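Local coordinates for protein trilobed Protease (PDB 2GOP) that forms the seven-bladed beta-propeller domain, with an open Velcro topology, of the trilobed protease of an archaeon, where it probably governs substrate access, at residues S97-I100 and L101-K104; N112-S115 and R116-L119. All blocks are in the same frame, centred on the assembly; numbering follows the deposited sequence. Where two conformers were deposited one is given.

Interaction 1 (S97-I100 and L101-K104); sequences SKKI and LEAK
Lys-99 and Glu-102 join their charged ends across a classic beta bulge in strand 96-103, three residues apart along one edge of the blade. The Lys-99 side chain leaves with CG anti to the backbone N (chi1 175°) and stays extended to its tip, which carries it along the strand until NZ lies 2.7 Å from Glu-102 OE1. The ammonium comes from above the carboxylate, 53° out of its plane. The adjacent methylene also touches, Lys-99 CE standing 4.0 Å from Glu-102 CB.

Ile-100 follows with a psi of -15°, far from an extended value, and this is the kink of the bulge: Ile-100 and Leu-101 both face Ile-87 of strand 84-91. Their side chains touch, Ile-100 CG1 to Leu-101 CB at 4.2 Å, and both meet the next blade, Ile-100 on Leu-118 and Phe-157, Leu-101 on Ile-120 and Trp-155.

Glu-102 OE2 has a salt bridge of its own to Lys-82, so each carboxylate oxygen has a lysine partner. Two positive neighbours would probably favour the ionised carboxylate, and the charged pair lies on one side of the bulge, while the apolar side chains meet the adjoining sheet on the other.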
loop_
_atom_site.group_PDB
_atom_site.type_symbol
_atom_site.label_atom_id
_atom_site.label_comp_id
_atom_site.label_asym_id
_atom_site.label_seq_id
_atom_site.Cartn_x
_atom_site.Cartn_y
_atom_site.Cartn_z
ATOM N N SER A 97 -12.209 -29.181 -17.515
ATOM C CA SER A 97 -11.928 -27.766 -17.269
ATOM C C SER A 97 -11.800 -26.993 -18.580
ATOM O O SER A 97 -11.455 -27.564 -19.623
ATOM C CB SER A 97 -10.671 -27.607 -16.412
ATOM O OG SER A 97 -9.510 -28.070 -17.074
ATOM N N LYS A 98 -12.111 -25.700 -18.528
ATOM C CA LYS A 98 -12.000 -24.850 -19.696
ATOM C C LYS A 98 -11.682 -23.419 -19.312
ATOM O O LYS A 98 -12.021 -22.963 -18.217
ATOM C CB LYS A 98 -13.304 -24.862 -20.506
ATOM C CG LYS A 98 -14.534 -24.461 -19.703
ATOM C CD LYS A 98 -15.494 -23.610 -20.528
ATOM C CE LYS A 98 -16.884 -23.558 -19.895
ATOM N NZ LYS A 98 -16.864 -23.524 -18.403
ATOM N N LYS A 99 -11.038 -22.719 -20.239
ATOM C CA LYS A 99 -10.814 -21.287 -20.137
ATOM C C LYS A 99 -12.157 -20.589 -20.355
ATOM O O LYS A 99 -12.866 -20.902 -21.312
ATOM C CB LYS A 99 -9.803 -20.885 -21.210
ATOM C CG LYS A 99 -9.504 -19.412 -21.364
ATOM C CD LYS A 99 -8.763 -19.201 -22.688
ATOM C CE LYS A 99 -8.385 -17.750 -22.909
ATOM N NZ LYS A 99 -7.714 -17.576 -24.224
ATOM N N ILE A 100 -12.518 -19.662 -19.468
ATOM C CA ILE A 100 -13.764 -18.905 -19.633
ATOM C C ILE A 100 -13.564 -17.417 -19.916
ATOM O O ILE A 100 -14.491 -16.750 -20.367
ATOM C CB ILE A 100 -14.703 -19.074 -18.428
ATOM C CG1 ILE A 100 -14.121 -18.418 -17.166
ATOM C CG2 ILE A 100 -14.996 -20.538 -18.216
ATOM C CD1 ILE A 100 -15.161 -18.136 -16.064
ATOM N N LEU A 101 -12.360 -16.907 -19.680
ATOM C CA LEU A 101 -12.090 -15.485 -19.829
ATOM C C LEU A 101 -10.602 -15.214 -19.955
ATOM O O LEU A 101 -9.782 -15.930 -19.398
ATOM C CB LEU A 101 -12.627 -14.723 -18.613
ATOM C CG LEU A 101 -12.471 -13.200 -18.650
ATOM C CD1 LEU A 101 -13.682 -12.589 -19.339
ATOM C CD2 LEU A 101 -12.278 -12.661 -17.250
ATOM N N GLU A 102 -10.285 -14.153 -20.684
ATOM C CA GLU A 102 -8.932 -13.656 -20.846
ATOM C C GLU A 102 -8.882 -12.190 -20.414
ATOM O O GLU A 102 -9.764 -11.397 -20.763
ATOM C CB GLU A 102 -8.520 -13.777 -22.315
ATOM C CG GLU A 102 -7.029 -13.843 -22.536
ATOM C CD GLU A 102 -6.662 -14.190 -23.967
ATOM O OE1 GLU A 102 -7.437 -14.919 -24.624
ATOM O OE2 GLU A 102 -5.591 -13.741 -24.429
ATOM N N ALA A 103 -7.855 -11.834 -19.651
ATOM C CA ALA A 103 -7.659 -10.449 -19.230
ATOM C C ALA A 103 -6.184 -10.165 -19.010
ATOM O O ALA A 103 -5.385 -11.079 -18.881
ATOM C CB ALA A 103 -8.449 -10.159 -17.964
ATOM N N LYS A 104 -5.838 -8.886 -18.957
ATOM C CA LYS A 104 -4.460 -8.463 -18.752
ATOM C C LYS A 104 -4.031 -8.867 -17.348
ATOM O O LYS A 104 -3.024 -9.544 -17.165
ATOM C CB LYS A 104 -4.348 -6.946 -18.942
ATOM C CG LYS A 104 -2.944 -6.410 -19.159
ATOM C CD LYS A 104 -2.986 -4.883 -19.322
ATOM C CE LYS A 104 -1.644 -4.290 -19.774
ATOM N NZ LYS A 104 -1.461 -4.279 -21.260
#

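Interaction 2 (N112-S115 and R116-L119); sequences NEDS and RKLL
Arg-116 and Lys-117 both turn their side chains to the carboxylate of Asp-114, and its two oxygens divide the work. Asp-114 OD1 takes two backbone N-H groups from the same face of the carboxylate: Arg-116 N at 2.8 Å, 48° out of the plane, and Lys-117 N at 2.9 Å on the syn side, the latter nearly straight at 170°. Asp-114 can reach forward to these amides because its CG sits between the backbone N and the carbonyl carbon (chi1 67°).

OD2 receives the charges. Lys-117, bent at its last two torsions, brings NZ to 2.8 Å from Asp-114 OD2, while Arg-116 NH1 stands farther off, 3.3 Å from the same OD2. Lys-117 CG lies over the centre of one face of the guanidinium, 3.9 Å above its plane. Both cations have second partners, Arg-116 NE in Asp-158 and Lys-117 NZ in Asp-181. With an alanine in place of Asp-114, the two backbone N-H groups would probably lose their shared acceptor and the lysine and arginine one of their counter-charges.

Asn-112 runs beside Lys-117, and its ND2 donates to the same Asp-181. Its OD1 accepts from Asp-114 N in an Asx turn. Asn-112 N to Lys-117 O, at 2.8 Å, continues the antiparallel pairing, and the type I turn 112-115, closed by Ser-115 N to Asn-112 O, completes a beta hairpin, the first two strands of a four-stranded propeller blade.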
loop_
_atom_site.group_PDB
_atom_site.type_symbol
_atom_site.label_atom_id
_atom_site.label_comp_id
_atom_site.label_asym_id
_atom_site.label_seq_id
_atom_site.Cartn_x
_atom_site.Cartn_y
_atom_site.Cartn_z
ATOM N N ASN A 112 -20.385 -16.640 -6.299
ATOM C CA ASN A 112 -21.671 -16.391 -5.669
ATOM C C ASN A 112 -22.072 -17.595 -4.802
ATOM O O ASN A 112 -21.660 -18.724 -5.064
ATOM C CB ASN A 112 -22.720 -16.123 -6.753
ATOM C CG ASN A 112 -24.075 -15.781 -6.178
ATOM O OD1 ASN A 112 -24.744 -16.643 -5.610
ATOM N ND2 ASN A 112 -24.485 -14.516 -6.310
ATOM N N GLU A 113 -22.864 -17.347 -3.759
ATOM C CA GLU A 113 -23.397 -18.391 -2.863
ATOM C C GLU A 113 -24.094 -19.519 -3.619
ATOM O O GLU A 113 -24.238 -20.636 -3.119
ATOM C CB GLU A 113 -24.430 -17.784 -1.905
ATOM C CG GLU A 113 -23.865 -16.896 -0.802
ATOM C CD GLU A 113 -24.944 -16.098 -0.071
ATOM O OE1 GLU A 113 -26.151 -16.338 -0.318
ATOM O OE2 GLU A 113 -24.584 -15.221 0.743
ATOM N N ASP A 114 -24.587 -19.212 -4.818
ATOM C CA ASP A 114 -25.297 -20.212 -5.629
ATOM C C ASP A 114 -24.404 -21.203 -6.396
ATOM O O ASP A 114 -24.923 -22.042 -7.143
ATOM C CB ASP A 114 -26.291 -19.530 -6.587
ATOM C CG ASP A 114 -25.620 -18.704 -7.679
ATOM O OD1 ASP A 114 -24.393 -18.785 -7.871
ATOM O OD2 ASP A 114 -26.350 -17.959 -8.368
ATOM N N SER A 115 -23.080 -21.097 -6.246
ATOM C CA SER A 115 -22.121 -21.988 -6.934
ATOM C C SER A 115 -22.323 -22.006 -8.449
ATOM O O SER A 115 -21.980 -22.981 -9.111
ATOM C CB SER A 115 -22.224 -23.435 -6.409
ATOM O OG SER A 115 -22.082 -23.493 -5.015
ATOM N N ARG A 116 -22.900 -20.940 -8.988
ATOM C CA ARG A 116 -23.169 -20.849 -10.422
ATOM C C ARG A 116 -22.585 -19.558 -10.993
ATOM O O ARG A 116 -21.904 -19.592 -12.025
ATOM C CB ARG A 116 -24.677 -20.955 -10.668
ATOM C CG ARG A 116 -25.132 -20.613 -12.053
ATOM C CD ARG A 116 -26.654 -20.470 -12.114
ATOM N NE ARG A 116 -27.010 -19.279 -12.884
ATOM C CZ ARG A 116 -27.664 -18.213 -12.412
ATOM N NH1 ARG A 116 -28.128 -18.166 -11.162
ATOM N NH2 ARG A 116 -27.899 -17.186 -13.229
ATOM N N LYS A 117 -22.828 -18.427 -10.328
ATOM C CA LYS A 117 -22.251 -17.156 -10.773
ATOM C C LYS A 117 -20.861 -16.893 -10.183
ATOM O O LYS A 117 -20.583 -17.203 -9.014
ATOM C CB LYS A 117 -23.178 -15.992 -10.449
ATOM C CG LYS A 117 -24.565 -16.121 -11.090
ATOM C CD LYS A 117 -25.362 -14.820 -11.008
ATOM C CE LYS A 117 -25.739 -14.418 -9.574
ATOM N NZ LYS A 117 -26.771 -15.293 -8.934
ATOM N N LEU A 118 -20.017 -16.270 -10.998
ATOM C CA LEU A 118 -18.634 -16.009 -10.659
ATOM C C LEU A 118 -18.312 -14.524 -10.921
ATOM O O LEU A 118 -18.539 -14.014 -12.030
ATOM C CB LEU A 118 -17.766 -16.937 -11.503
ATOM C CG LEU A 118 -16.278 -17.121 -11.221
ATOM C CD1 LEU A 118 -16.009 -17.530 -9.771
ATOM C CD2 LEU A 118 -15.723 -18.148 -12.212
ATOM N N LEU A 119 -17.835 -13.826 -9.887
ATOM C CA LEU A 119 -17.425 -12.422 -10.003
ATOM C C LEU A 119 -15.925 -12.348 -10.252
ATOM O O LEU A 119 -15.130 -12.810 -9.431
ATOM C CB LEU A 119 -17.752 -11.629 -8.739
ATOM C CG LEU A 119 -17.299 -10.148 -8.751
ATOM C CD1 LEU A 119 -18.035 -9.369 -9.851
ATOM C CD2 LEU A 119 -17.477 -9.491 -7.378
#

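In the fold
Along the chain the two interactions come in series, neither enclosing nor crossing the other. Interaction 1 closes no loop: it lies within strand 96-103, the last strand of a four-stranded antiparallel blade, paired in a hairpin with strand 84-91. The chain then passes directly into strand 105-111, the first strand of the next blade, and interaction 2 closes the tight turn from there into strand 117-123. Although their centres are 16 Å apart, the two meet where Ile-100 CD1 lies 3.9 Å from Leu-118 CD2, an apolar contact between consecutive blades. The turn 112-117 also reaches the following blade, which begins with strand 175-179.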